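Local coordinates for thin, isoform D (Drosophila melanogaster, PDB 6XG7), which probably transfers ubiquitin to target proteins through its zinc-binding RING domain, the NHL-repeat region here forming a beta-propeller suited to binding other proteins, at residues 116-121 and 125-130; 69-74 and 104-109; 210-213 and 219-222; 194-199 and 241-246; 273-276 and 280-283. All blocks are in the same frame, centred on the assembly; numbering follows the deposited sequence. Where two conformers were deposited one is given.

Interaction 1: residues 116-121 and 125-130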
# COMPACT_ATOMS: atom_id res chain seq x y z
N ILE A 116 1.87 13.65 -6.08
CA ILE A 116 1.37 13.34 -4.74
C ILE A 116 0.50 14.49 -4.28
O ILE A 116 0.84 15.66 -4.51
CB ILE A 116 2.54 13.15 -3.75
CG1 ILE A 116 3.55 12.09 -4.23
CG2 ILE A 116 2.01 12.81 -2.36
CD1 ILE A 116 2.96 10.76 -4.55
N GLN A 117 -0.60 14.17 -3.60
CA GLN A 117 -1.42 15.19 -2.94
C GLN A 117 -1.50 14.92 -1.45
O GLN A 117 -1.57 13.77 -1.01
CB GLN A 117 -2.82 15.28 -3.55
CG GLN A 117 -2.82 15.71 -5.00
CD GLN A 117 -4.21 16.06 -5.49
OE1 GLN A 117 -4.87 16.95 -4.95
NE2 GLN A 117 -4.67 15.34 -6.49
N VAL A 118 -1.46 16.00 -0.68
CA VAL A 118 -1.63 15.96 0.76
C VAL A 118 -2.92 16.69 1.10
O VAL A 118 -3.12 17.84 0.69
CB VAL A 118 -0.44 16.60 1.49
CG1 VAL A 118 -0.63 16.51 2.98
CG2 VAL A 118 0.87 15.97 1.06
N LEU A 119 -3.79 16.03 1.86
CA LEU A 119 -5.06 16.60 2.29
C LEU A 119 -5.12 16.56 3.81
O LEU A 119 -4.52 15.69 4.44
CB LEU A 119 -6.23 15.84 1.65
CG LEU A 119 -6.18 15.79 0.11
CD1 LEU A 119 -5.67 14.43 -0.34
CD2 LEU A 119 -7.54 16.09 -0.50
N ASP A 120 -5.82 17.52 4.39
CA ASP A 120 -5.87 17.58 5.85
C ASP A 120 -6.76 16.46 6.38
O ASP A 120 -7.32 15.69 5.58
CB ASP A 120 -6.22 18.99 6.34
CG ASP A 120 -7.70 19.31 6.30
OD1 ASP A 120 -8.54 18.45 5.98
OD2 ASP A 120 -8.02 20.48 6.62
N PRO A 121 -6.85 16.29 7.70
CA PRO A 121 -7.60 15.14 8.24
C PRO A 121 -9.07 15.16 7.92
O PRO A 121 -9.74 14.14 8.14
CB PRO A 121 -7.37 15.25 9.76
CG PRO A 121 -6.11 16.03 9.89
CD PRO A 121 -6.13 17.01 8.76
N PHE A 125 -7.87 19.79 0.60
CA PHE A 125 -6.58 19.83 -0.08
C PHE A 125 -5.64 20.82 0.59
O PHE A 125 -6.03 21.95 0.91
CB PHE A 125 -6.80 20.23 -1.55
CG PHE A 125 -5.53 20.54 -2.30
CD1 PHE A 125 -5.00 21.83 -2.32
CD2 PHE A 125 -4.86 19.54 -2.98
CE1 PHE A 125 -3.83 22.11 -3.02
CE2 PHE A 125 -3.69 19.81 -3.68
CZ PHE A 125 -3.17 21.09 -3.70
N LEU A 126 -4.41 20.38 0.80
CA LEU A 126 -3.35 21.23 1.33
C LEU A 126 -2.28 21.52 0.29
O LEU A 126 -1.86 22.67 0.14
CB LEU A 126 -2.71 20.59 2.56
CG LEU A 126 -3.62 20.44 3.77
CD1 LEU A 126 -2.86 19.68 4.85
CD2 LEU A 126 -4.12 21.79 4.27
N ARG A 127 -1.81 20.50 -0.42
CA ARG A 127 -0.73 20.73 -1.37
C ARG A 127 -0.59 19.55 -2.31
O ARG A 127 -0.98 18.42 -2.00
CB ARG A 127 0.61 20.97 -0.66
CG ARG A 127 1.14 19.77 0.08
CD ARG A 127 2.45 20.10 0.77
NE ARG A 127 2.25 21.04 1.88
CZ ARG A 127 1.96 20.69 3.13
NH1 ARG A 127 1.85 19.42 3.48
NH2 ARG A 127 1.78 21.64 4.04
N ALA A 128 0.02 19.83 -3.46
CA ALA A 128 0.40 18.83 -4.43
C ALA A 128 1.87 19.04 -4.77
O ALA A 128 2.37 20.17 -4.78
CB ALA A 128 -0.43 18.92 -5.72
N PHE A 129 2.57 17.95 -5.03
CA PHE A 129 3.94 18.05 -5.51
C PHE A 129 4.20 16.97 -6.53
O PHE A 129 3.65 15.86 -6.44
CB PHE A 129 4.99 18.06 -4.39
CG PHE A 129 5.00 16.82 -3.51
CD1 PHE A 129 4.19 16.72 -2.38
CD2 PHE A 129 5.87 15.78 -3.79
CE1 PHE A 129 4.25 15.60 -1.56
CE2 PHE A 129 5.93 14.67 -2.97
CZ PHE A 129 5.12 14.57 -1.86
N GLY A 130 5.04 17.30 -7.49
CA GLY A 130 5.44 16.37 -8.52
C GLY A 130 4.73 16.62 -9.84
O GLY A 130 3.66 17.23 -9.91

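Interaction 2: residues 69-74 and 104-109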
# COMPACT_ATOMS: atom_id res chain seq x y z
N VAL A 69 -11.13 8.84 -2.63
CA VAL A 69 -10.83 8.09 -1.42
C VAL A 69 -12.12 7.94 -0.63
O VAL A 69 -12.90 8.88 -0.51
CB VAL A 69 -9.78 8.84 -0.58
CG1 VAL A 69 -9.60 8.15 0.75
CG2 VAL A 69 -8.45 8.91 -1.32
N GLN A 70 -12.36 6.73 -0.11
CA GLN A 70 -13.47 6.49 0.81
C GLN A 70 -12.91 6.07 2.17
O GLN A 70 -11.94 5.31 2.25
CB GLN A 70 -14.43 5.43 0.31
CG GLN A 70 -15.12 5.83 -0.98
CD GLN A 70 -16.23 4.87 -1.32
OE1 GLN A 70 -17.23 4.82 -0.63
NE2 GLN A 70 -16.04 4.07 -2.34
N VAL A 71 -13.55 6.59 3.22
CA VAL A 71 -13.17 6.32 4.60
C VAL A 71 -14.33 5.66 5.30
O VAL A 71 -15.47 6.14 5.23
CB VAL A 71 -12.75 7.61 5.32
CG1 VAL A 71 -12.35 7.28 6.75
CG2 VAL A 71 -11.63 8.33 4.56
N PHE A 72 -14.04 4.55 5.97
CA PHE A 72 -14.99 3.76 6.73
C PHE A 72 -14.50 3.67 8.17
O PHE A 72 -13.31 3.86 8.46
CB PHE A 72 -15.08 2.34 6.14
CG PHE A 72 -15.43 2.31 4.68
CD1 PHE A 72 -14.47 2.54 3.71
CD2 PHE A 72 -16.72 2.05 4.27
CE1 PHE A 72 -14.80 2.54 2.37
CE2 PHE A 72 -17.05 2.03 2.93
CZ PHE A 72 -16.10 2.28 1.99
N ASP A 73 -15.43 3.39 9.08
CA ASP A 73 -15.04 3.10 10.45
C ASP A 73 -14.47 1.68 10.56
O ASP A 73 -14.36 0.95 9.57
CB ASP A 73 -16.18 3.39 11.42
CG ASP A 73 -17.33 2.39 11.35
OD1 ASP A 73 -17.20 1.29 10.80
OD2 ASP A 73 -18.39 2.73 11.93
N SER A 74 -14.06 1.32 11.77
CA SER A 74 -13.40 0.03 11.98
C SER A 74 -14.32 -1.16 11.75
O SER A 74 -13.81 -2.29 11.64
CB SER A 74 -12.78 -0.02 13.37
OG SER A 74 -13.79 0.20 14.35
N GLY A 104 -2.80 12.71 10.94
CA GLY A 104 -4.09 12.47 10.33
C GLY A 104 -4.24 12.95 8.90
O GLY A 104 -5.34 12.87 8.35
N GLN A 105 -3.18 13.44 8.28
CA GLN A 105 -3.28 13.89 6.89
C GLN A 105 -3.31 12.69 5.96
O GLN A 105 -2.70 11.66 6.23
CB GLN A 105 -2.09 14.79 6.54
CG GLN A 105 -2.06 16.07 7.37
CD GLN A 105 -0.84 16.91 7.13
OE1 GLN A 105 0.24 16.42 6.79
NE2 GLN A 105 -1.00 18.21 7.35
N TYR A 106 -4.05 12.84 4.86
CA TYR A 106 -4.10 11.84 3.81
C TYR A 106 -3.06 12.16 2.75
O TYR A 106 -2.97 13.30 2.27
CB TYR A 106 -5.49 11.81 3.16
CG TYR A 106 -6.59 11.41 4.11
CD1 TYR A 106 -6.90 10.09 4.30
CD2 TYR A 106 -7.29 12.35 4.84
CE1 TYR A 106 -7.89 9.70 5.19
CE2 TYR A 106 -8.28 11.98 5.74
CZ TYR A 106 -8.58 10.65 5.91
OH TYR A 106 -9.54 10.23 6.80
N ILE A 107 -2.27 11.16 2.39
CA ILE A 107 -1.24 11.26 1.37
C ILE A 107 -1.66 10.34 0.23
O ILE A 107 -1.79 9.13 0.43
CB ILE A 107 0.14 10.84 1.89
CG1 ILE A 107 0.41 11.36 3.32
CG2 ILE A 107 1.22 11.20 0.88
CD1 ILE A 107 0.39 12.83 3.45
N ILE A 108 -1.85 10.90 -0.97
CA ILE A 108 -2.39 10.16 -2.11
C ILE A 108 -1.39 10.17 -3.25
O ILE A 108 -0.89 11.23 -3.65
CB ILE A 108 -3.72 10.76 -2.59
CG1 ILE A 108 -4.88 10.38 -1.67
CG2 ILE A 108 -4.07 10.26 -4.00
CD1 ILE A 108 -4.92 11.08 -0.43
N ALA A 109 -1.12 8.99 -3.80
CA ALA A 109 -0.35 8.86 -5.03
C ALA A 109 -1.33 8.95 -6.20
O ALA A 109 -2.10 8.02 -6.47
CB ALA A 109 0.44 7.56 -5.05

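Interaction 3: residues 210-213 and 219-222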
# COMPACT_ATOMS: atom_id res chain seq x y z
N ILE A 210 10.40 -9.09 -2.03
CA ILE A 210 10.39 -7.88 -1.22
C ILE A 210 11.84 -7.47 -0.99
O ILE A 210 12.69 -8.31 -0.66
CB ILE A 210 9.64 -8.09 0.10
CG1 ILE A 210 8.15 -7.69 -0.04
CG2 ILE A 210 10.18 -7.20 1.19
CD1 ILE A 210 7.38 -8.39 -1.09
N GLN A 211 12.13 -6.20 -1.16
CA GLN A 211 13.46 -5.68 -0.89
C GLN A 211 13.37 -4.70 0.27
O GLN A 211 12.47 -3.85 0.30
CB GLN A 211 14.09 -5.03 -2.11
CG GLN A 211 14.63 -6.04 -3.11
CD GLN A 211 15.82 -5.52 -3.87
OE1 GLN A 211 15.68 -4.63 -4.70
NE2 GLN A 211 16.99 -6.05 -3.58
N ILE A 212 14.29 -4.82 1.21
CA ILE A 212 14.28 -4.03 2.43
C ILE A 212 15.54 -3.19 2.45
O ILE A 212 16.65 -3.72 2.33
CB ILE A 212 14.17 -4.93 3.67
CG1 ILE A 212 12.91 -5.80 3.55
CG2 ILE A 212 14.12 -4.09 4.94
CD1 ILE A 212 12.65 -6.66 4.75
N PHE A 213 15.36 -1.88 2.58
CA PHE A 213 16.42 -0.89 2.55
C PHE A 213 16.45 -0.14 3.87
O PHE A 213 15.46 -0.06 4.59
CB PHE A 213 16.13 0.18 1.48
CG PHE A 213 16.03 -0.35 0.07
CD1 PHE A 213 14.83 -0.84 -0.42
CD2 PHE A 213 17.12 -0.27 -0.79
CE1 PHE A 213 14.73 -1.28 -1.73
CE2 PHE A 213 17.01 -0.70 -2.10
CZ PHE A 213 15.82 -1.21 -2.56
N VAL A 219 20.76 -1.42 0.86
CA VAL A 219 20.00 -2.66 0.91
C VAL A 219 20.36 -3.41 2.18
O VAL A 219 21.54 -3.60 2.51
CB VAL A 219 20.24 -3.53 -0.32
CG1 VAL A 219 19.50 -4.85 -0.16
CG2 VAL A 219 19.75 -2.83 -1.54
N LEU A 220 19.34 -3.84 2.90
CA LEU A 220 19.51 -4.65 4.10
C LEU A 220 19.24 -6.12 3.84
O LEU A 220 19.98 -6.97 4.33
CB LEU A 220 18.59 -4.16 5.21
CG LEU A 220 18.84 -2.71 5.63
CD1 LEU A 220 17.81 -2.28 6.65
CD2 LEU A 220 20.25 -2.55 6.17
N SER A 221 18.20 -6.44 3.08
CA SER A 221 17.87 -7.84 2.84
C SER A 221 16.81 -7.96 1.76
O SER A 221 16.21 -6.97 1.31
CB SER A 221 17.38 -8.50 4.13
OG SER A 221 16.11 -7.98 4.48
N THR A 222 16.62 -9.19 1.32
CA THR A 222 15.59 -9.56 0.37
C THR A 222 14.76 -10.64 1.04
O THR A 222 15.30 -11.49 1.77
CB THR A 222 16.22 -10.13 -0.90
OG1 THR A 222 17.05 -9.13 -1.50
CG2 THR A 222 15.15 -10.55 -1.89

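Interaction 4: residues 194-199 and 241-246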
# COMPACT_ATOMS: atom_id res chain seq x y z
N VAL A 194 7.18 1.43 5.82
CA VAL A 194 8.35 1.81 6.60
C VAL A 194 8.13 1.38 8.05
O VAL A 194 7.11 1.73 8.66
CB VAL A 194 8.65 3.32 6.52
CG1 VAL A 194 9.86 3.67 7.36
CG2 VAL A 194 8.92 3.72 5.09
N SER A 195 9.08 0.63 8.60
CA SER A 195 8.97 0.07 9.93
C SER A 195 9.39 1.08 11.01
O SER A 195 10.04 2.10 10.72
CB SER A 195 9.85 -1.17 10.05
OG SER A 195 11.21 -0.79 9.96
N ASN A 196 9.06 0.77 12.26
CA ASN A 196 9.54 1.54 13.41
C ASN A 196 11.06 1.50 13.52
O ASN A 196 11.67 2.39 14.13
CB ASN A 196 8.94 0.99 14.70
CG ASN A 196 7.60 1.59 15.01
OD1 ASN A 196 7.35 2.76 14.73
ND2 ASN A 196 6.71 0.79 15.59
N THR A 197 11.69 0.45 12.99
CA THR A 197 13.14 0.34 12.91
C THR A 197 13.72 1.07 11.70
O THR A 197 14.91 0.90 11.41
CB THR A 197 13.54 -1.13 12.88
OG1 THR A 197 12.85 -1.79 11.81
CG2 THR A 197 13.21 -1.80 14.22
N ASN A 198 12.91 1.89 11.02
CA ASN A 198 13.34 2.73 9.89
C ASN A 198 13.90 1.89 8.75
O ASN A 198 14.89 2.25 8.11
CB ASN A 198 14.26 3.85 10.33
CG ASN A 198 13.50 4.92 11.06
OD1 ASN A 198 12.49 5.42 10.56
ND2 ASN A 198 13.94 5.22 12.27
N ARG A 199 13.23 0.79 8.47
CA ARG A 199 13.48 -0.01 7.29
C ARG A 199 12.37 0.27 6.29
O ARG A 199 11.20 0.36 6.66
CB ARG A 199 13.52 -1.49 7.65
CG ARG A 199 14.66 -1.81 8.59
CD ARG A 199 14.61 -3.23 9.06
NE ARG A 199 15.72 -3.50 9.96
CZ ARG A 199 16.08 -4.71 10.35
NH1 ARG A 199 15.41 -5.77 9.93
NH2 ARG A 199 17.11 -4.85 11.17
N VAL A 241 3.48 -3.30 7.46
CA VAL A 241 4.29 -3.70 8.60
C VAL A 241 3.56 -3.27 9.87
O VAL A 241 2.97 -2.19 9.91
CB VAL A 241 5.70 -3.07 8.49
CG1 VAL A 241 5.67 -1.55 8.62
CG2 VAL A 241 6.65 -3.69 9.49
N ASP A 242 3.59 -4.13 10.90
CA ASP A 242 2.99 -3.77 12.18
C ASP A 242 4.04 -3.12 13.09
O ASP A 242 5.18 -2.90 12.71
CB ASP A 242 2.24 -4.95 12.82
CG ASP A 242 3.13 -5.92 13.56
OD1 ASP A 242 4.37 -5.75 13.64
OD2 ASP A 242 2.56 -6.90 14.07
N ASP A 243 3.63 -2.78 14.31
CA ASP A 243 4.50 -2.00 15.18
C ASP A 243 5.72 -2.75 15.65
O ASP A 243 6.70 -2.12 16.06
CB ASP A 243 3.71 -1.48 16.38
CG ASP A 243 2.83 -0.31 16.02
OD1 ASP A 243 3.20 0.48 15.13
OD2 ASP A 243 1.75 -0.18 16.62
N GLN A 244 5.71 -4.08 15.60
CA GLN A 244 6.87 -4.87 15.98
C GLN A 244 7.70 -5.33 14.80
O GLN A 244 8.73 -5.97 14.99
CB GLN A 244 6.44 -6.08 16.79
CG GLN A 244 5.84 -5.69 18.13
CD GLN A 244 5.36 -6.87 18.90
OE1 GLN A 244 4.22 -7.32 18.73
NE2 GLN A 244 6.22 -7.41 19.75
N GLY A 245 7.26 -5.04 13.58
CA GLY A 245 8.03 -5.39 12.42
C GLY A 245 7.54 -6.59 11.65
O GLY A 245 8.19 -6.96 10.67
N TYR A 246 6.43 -7.22 12.04
CA TYR A 246 5.86 -8.27 11.21
C TYR A 246 5.48 -7.67 9.87
O TYR A 246 5.00 -6.54 9.79
CB TYR A 246 4.63 -8.90 11.88
CG TYR A 246 4.93 -9.78 13.08
CD1 TYR A 246 5.01 -9.24 14.35
CD2 TYR A 246 5.11 -11.15 12.94
CE1 TYR A 246 5.28 -10.04 15.45
CE2 TYR A 246 5.40 -11.94 14.03
CZ TYR A 246 5.47 -11.38 15.29
OH TYR A 246 5.74 -12.18 16.38
O HOH W 1 7.56 -1.56 12.57

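Interaction 5: residues 273-276 and 280-283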
# COMPACT_ATOMS: atom_id res chain seq x y z
N TRP A 273 -7.59 -18.58 -4.75
CA TRP A 273 -8.31 -17.93 -5.83
C TRP A 273 -9.82 -18.11 -5.69
O TRP A 273 -10.31 -19.22 -5.47
CB TRP A 273 -7.85 -18.53 -7.16
CG TRP A 273 -8.49 -17.89 -8.35
CD1 TRP A 273 -8.11 -16.73 -8.96
CD2 TRP A 273 -9.61 -18.38 -9.09
NE1 TRP A 273 -8.93 -16.47 -10.03
CE2 TRP A 273 -9.86 -17.47 -10.12
CE3 TRP A 273 -10.44 -19.50 -8.96
CZ2 TRP A 273 -10.90 -17.64 -11.04
CZ3 TRP A 273 -11.47 -19.67 -9.87
CH2 TRP A 273 -11.69 -18.74 -10.89
N GLY A 274 -10.56 -17.02 -5.86
CA GLY A 274 -12.00 -17.11 -5.97
C GLY A 274 -12.67 -15.80 -5.60
O GLY A 274 -12.02 -14.82 -5.26
N SER A 275 -14.00 -15.82 -5.65
CA SER A 275 -14.82 -14.67 -5.30
C SER A 275 -15.66 -14.92 -4.05
O SER A 275 -16.48 -14.07 -3.68
CB SER A 275 -15.72 -14.28 -6.48
OG SER A 275 -16.48 -15.38 -6.93
N GLY A 276 -15.45 -16.05 -3.38
CA GLY A 276 -16.17 -16.37 -2.17
C GLY A 276 -15.48 -15.82 -0.94
O GLY A 276 -14.49 -15.09 -1.00
N PHE A 280 -9.62 -14.63 -3.08
CA PHE A 280 -9.17 -13.41 -3.73
C PHE A 280 -9.02 -13.64 -5.23
O PHE A 280 -8.72 -14.75 -5.67
CB PHE A 280 -7.78 -13.01 -3.24
CG PHE A 280 -7.65 -12.92 -1.74
CD1 PHE A 280 -8.45 -12.06 -1.01
CD2 PHE A 280 -6.69 -13.64 -1.08
CE1 PHE A 280 -8.30 -11.94 0.35
CE2 PHE A 280 -6.54 -13.54 0.28
CZ PHE A 280 -7.34 -12.68 1.00
N LYS A 281 -9.16 -12.57 -6.02
CA LYS A 281 -8.86 -12.65 -7.45
C LYS A 281 -7.83 -11.67 -7.97
O LYS A 281 -7.24 -11.93 -9.03
CB LYS A 281 -10.14 -12.53 -8.29
CG LYS A 281 -10.95 -13.81 -8.31
CD LYS A 281 -12.07 -13.79 -9.32
CE LYS A 281 -12.80 -15.10 -9.32
NZ LYS A 281 -13.89 -15.12 -10.33
N GLY A 282 -7.64 -10.53 -7.34
CA GLY A 282 -6.62 -9.60 -7.79
C GLY A 282 -6.19 -8.65 -6.70
O GLY A 282 -6.69 -7.52 -6.62
N LEU A 283 -5.27 -9.09 -5.85
CA LEU A 283 -4.91 -8.32 -4.66
C LEU A 283 -4.14 -7.06 -5.01
O LEU A 283 -3.28 -7.05 -5.90
CB LEU A 283 -4.03 -9.17 -3.76
CG LEU A 283 -4.71 -10.36 -3.10
CD1 LEU A 283 -3.72 -11.19 -2.28
CD2 LEU A 283 -5.89 -9.91 -2.24

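Interaction 1: residues 116-121 and 125-130
The Phe129 ring lies over the side chain of Ile116, whose CB sits 3.5 Å above the ring plane, offset toward the rim, in a CH-pi contact; Val118 CG2 comes to the edge of the same ring, 4.3 Å from CE1. On the other side of the sheet, Phe125 has the backbone N of Arg127 over the centre of its ring, while at its edge Gln117 OE1 approaches CD2 at 3.3 Å, a place where the faintly positive ring hydrogens suit an oxygen. The amide plane stands 63° from the ring, and its rotation is fixed by Gly90 N, which also bonds OE1, and by Glu91 O and Asp110, which receive NE2. Arg127 adds its aliphatic part: with CG between the backbone N and the carbonyl carbon (chi1 66°), it lies beside Val118, CG 3.8 Å from CB. Between these layers run paired backbone bonds, among them Val118 N to Arg127 O at 2.8 Å. Val118 O accepts twice, from Arg127 N at 3.2 Å and Leu126 N at 2.9 Å. Leu126 and Arg127 thus share one partner, the mark of a classic beta bulge, here in the outer hairpin of a propeller blade.

Interaction 2: residues 69-74 and 104-109
Val69 and Ile108 bring strands 69-72 and 106-109 together through side chains alone, their CA atoms 8.7 Å apart, well beyond the spacing of hydrogen-bonded strands. The spacing fits face-to-face packing of two sheets, here successive blades of the beta-propeller, and the join is fully buried. In strand 69-72 the alternation of an extended chain sends Val69 and Val71 toward the next blade, while Gln70 turns the other way and bonds its amide to Gly43 N, Ser44 O and Asp63. Small beta-branched valines suit this place, since they are stiff, favour extended backbone and fill a thin layer between sheets without polar atoms to satisfy. The valine and isoleucine meet end on, CG2 of Val69 standing 3.9 Å from CG1 of Ile108. Leu95 touches both of these residues, so the pair is one part of a larger apolar cluster. Further along, Val71 and Tyr106 approach from facing sheets. The tyrosine bridges the wider gap by its length, and its first torsion, with CG anti to the carbonyl carbon (chi1 -63°), directs the ring off its own strand toward Val71. Phe82 of the first blade meets the Tyr106 ring edge-to-face, and Val60 also touches this side chain. Val71 uses both methyls on the phenol end: CG2 stands 4.0 Å from Tyr106 CE1, CG1 lies 4.1 Å from Tyr106 OH, and CG2 comes to 3.6 Å from that same oxygen.

Interaction 3: residues 210-213 and 219-222
Ile212 O takes two backbone N-H groups from the facing strand, Leu220 N at 2.8 Å and Ser221 N at 3.2 Å, both donors tilted somewhat out of the carbonyl plane. The return bond runs from Ile212 N to Ser221 O at 2.9 Å. Two consecutive residues facing a single one define a classic beta bulge, and the extra residue is accommodated by the helix-like psi of Leu220 (-41°), as is usual in such a bulge. Beyond the bulge the strands are again in antiparallel step, and Thr222 CA offers its hydrogen to Ile210 O across 3.3 Å. Packing follows the two faces of the hairpin. On one, Phe213 meets Val219: the methyl CG2 approaches ring atom CE2 at 3.5 Å. Val219 presents this methyl because its CG1 lies anti to the backbone N (chi1 176°), which leaves CG2 pointing to the phenylalanine. On the other face Ser221 OG rests against Ile212, 3.7 Å from CB; a small side chain suits this spot, as the isoleucine spreads its branches beside it. Leu220 packs against the backbone of Phe213, with CD1 3.8 Å from Phe213 C. Phe176 adds a second ring against Phe213. The second side of strand 209-214 is paired with strand 199-204 through Gln211 and Phe213, whereas strand 219-223 is the outermost of this sheet; Ile210 and Ile212 turn toward strand 247-251, touching Val249 and Ile247 of the following blade.

Interaction 4: residues 194-199 and 241-246
A water molecule is gripped from both loops, accepting from Asn196 N at 2.8 Å and donating to Asp242 O at 2.7 Å, so it joins two backbones that stand too far apart to bond directly. Beside it the Asn196 side chain makes the direct link: ND2 gives one of its hydrogens to Asp243 O at 2.9 Å, in the carbonyl plane and on a lone pair, with the acceptor almost in the amide plane. An amide suits a loop tip like this, where a donor must reach a neighbouring carbonyl. Val241 holds CG1 between its backbone N and carbonyl carbon (chi1 67°), which places this methyl 3.6 Å from Val194 O, while CG2 packs 4.1 Å from Ser195 CB. Each loop is stiffened from within. Ser195 OG accepts from Arg199 N at 3.0 Å across a type I turn. In the other turn Asp242 OD1 is met from opposite faces of its carboxylate by Gln244 N and Tyr246 N, the first bond forming an Asx turn, while OD2 bonds Tyr25 OH. A tetraethylene glycol, probably a crystallisation additive, lies near Asp243. These tight turns, each leading from the first strand of a blade to its second, meet side by side on a propeller's surface.

Interaction 5: residues 273-276 and 280-283
Trp273 and Lys281 pack at a slant, the lysine's CE lying 3.5 Å above the indole plane, offset toward the rim, and 3.6 Å from CZ2. The indole comes to this position with CG anti to the backbone N (chi1 -177°). The lysine, fully extended beyond CG, passes the pyrrole side with Lys281 CG 3.8 Å from Trp273 NE1 before its CE reaches the rim. A long aliphatic chain suits an exposed tryptophan, since its carbons can shield part of the indole. Nearer the backbone, Lys281 CG lies 3.4 Å from Gly274 O. The backbones are joined by one hydrogen bond, Gly274 N to Phe280 O at 2.9 Å; the donor stands 53° out of the carbonyl plane, so no lone pair is addressed directly. The same oxygen also receives the CA hydrogen of Trp273, with CA 3.2 Å away. Gly274 is stretched at backbone angles (phi 157°) that would press any side chain against the preceding carbonyl, which explains the residue type. In the next shell Asp298 OD1 accepts from Lys281 N and Gly282 N, fixing the backbone from which the lysine springs, while Asn301 ND2 bonds Gly274 O. The CB of Phe280 points away from 273-276, and its ring packs on Val296 and Ile257, with Leu283 CD2 3.4 Å above the ring plane. The Gly274 N to Phe280 O bond belongs to a parallel bridge of Trp273 with Phe280, made where the chain leaves the outer strand 266-273 of one blade and enters strand 279-288 of the next, the blade-to-blade connection of an NHL beta-propeller.

How the interactions relate
The five contacts are spread round one ring of blades. Interactions 1 and 2 both reach the sheet that holds strands 106-110 and 115-119: their centres lie 12 Å apart, and the two strands are joined through probable backbone bonds, Gln117 O to Ile108 N and Leu119 N to Tyr106 O, both 2.9 Å. Interactions 3 and 4, 13 Å apart between centres, also touch, Leu220 CD1 packing on Arg199 CG at 3.7 Å; the hairpin of interaction 3 is nested in the chain loop that interaction 4 closes. Interaction 5 stands apart, 33 Å between centres from interaction 1 on the opposite side of the chain's centre. Together they sample a blade's outer hairpin, blade stacking, surface turns and the passage between blades.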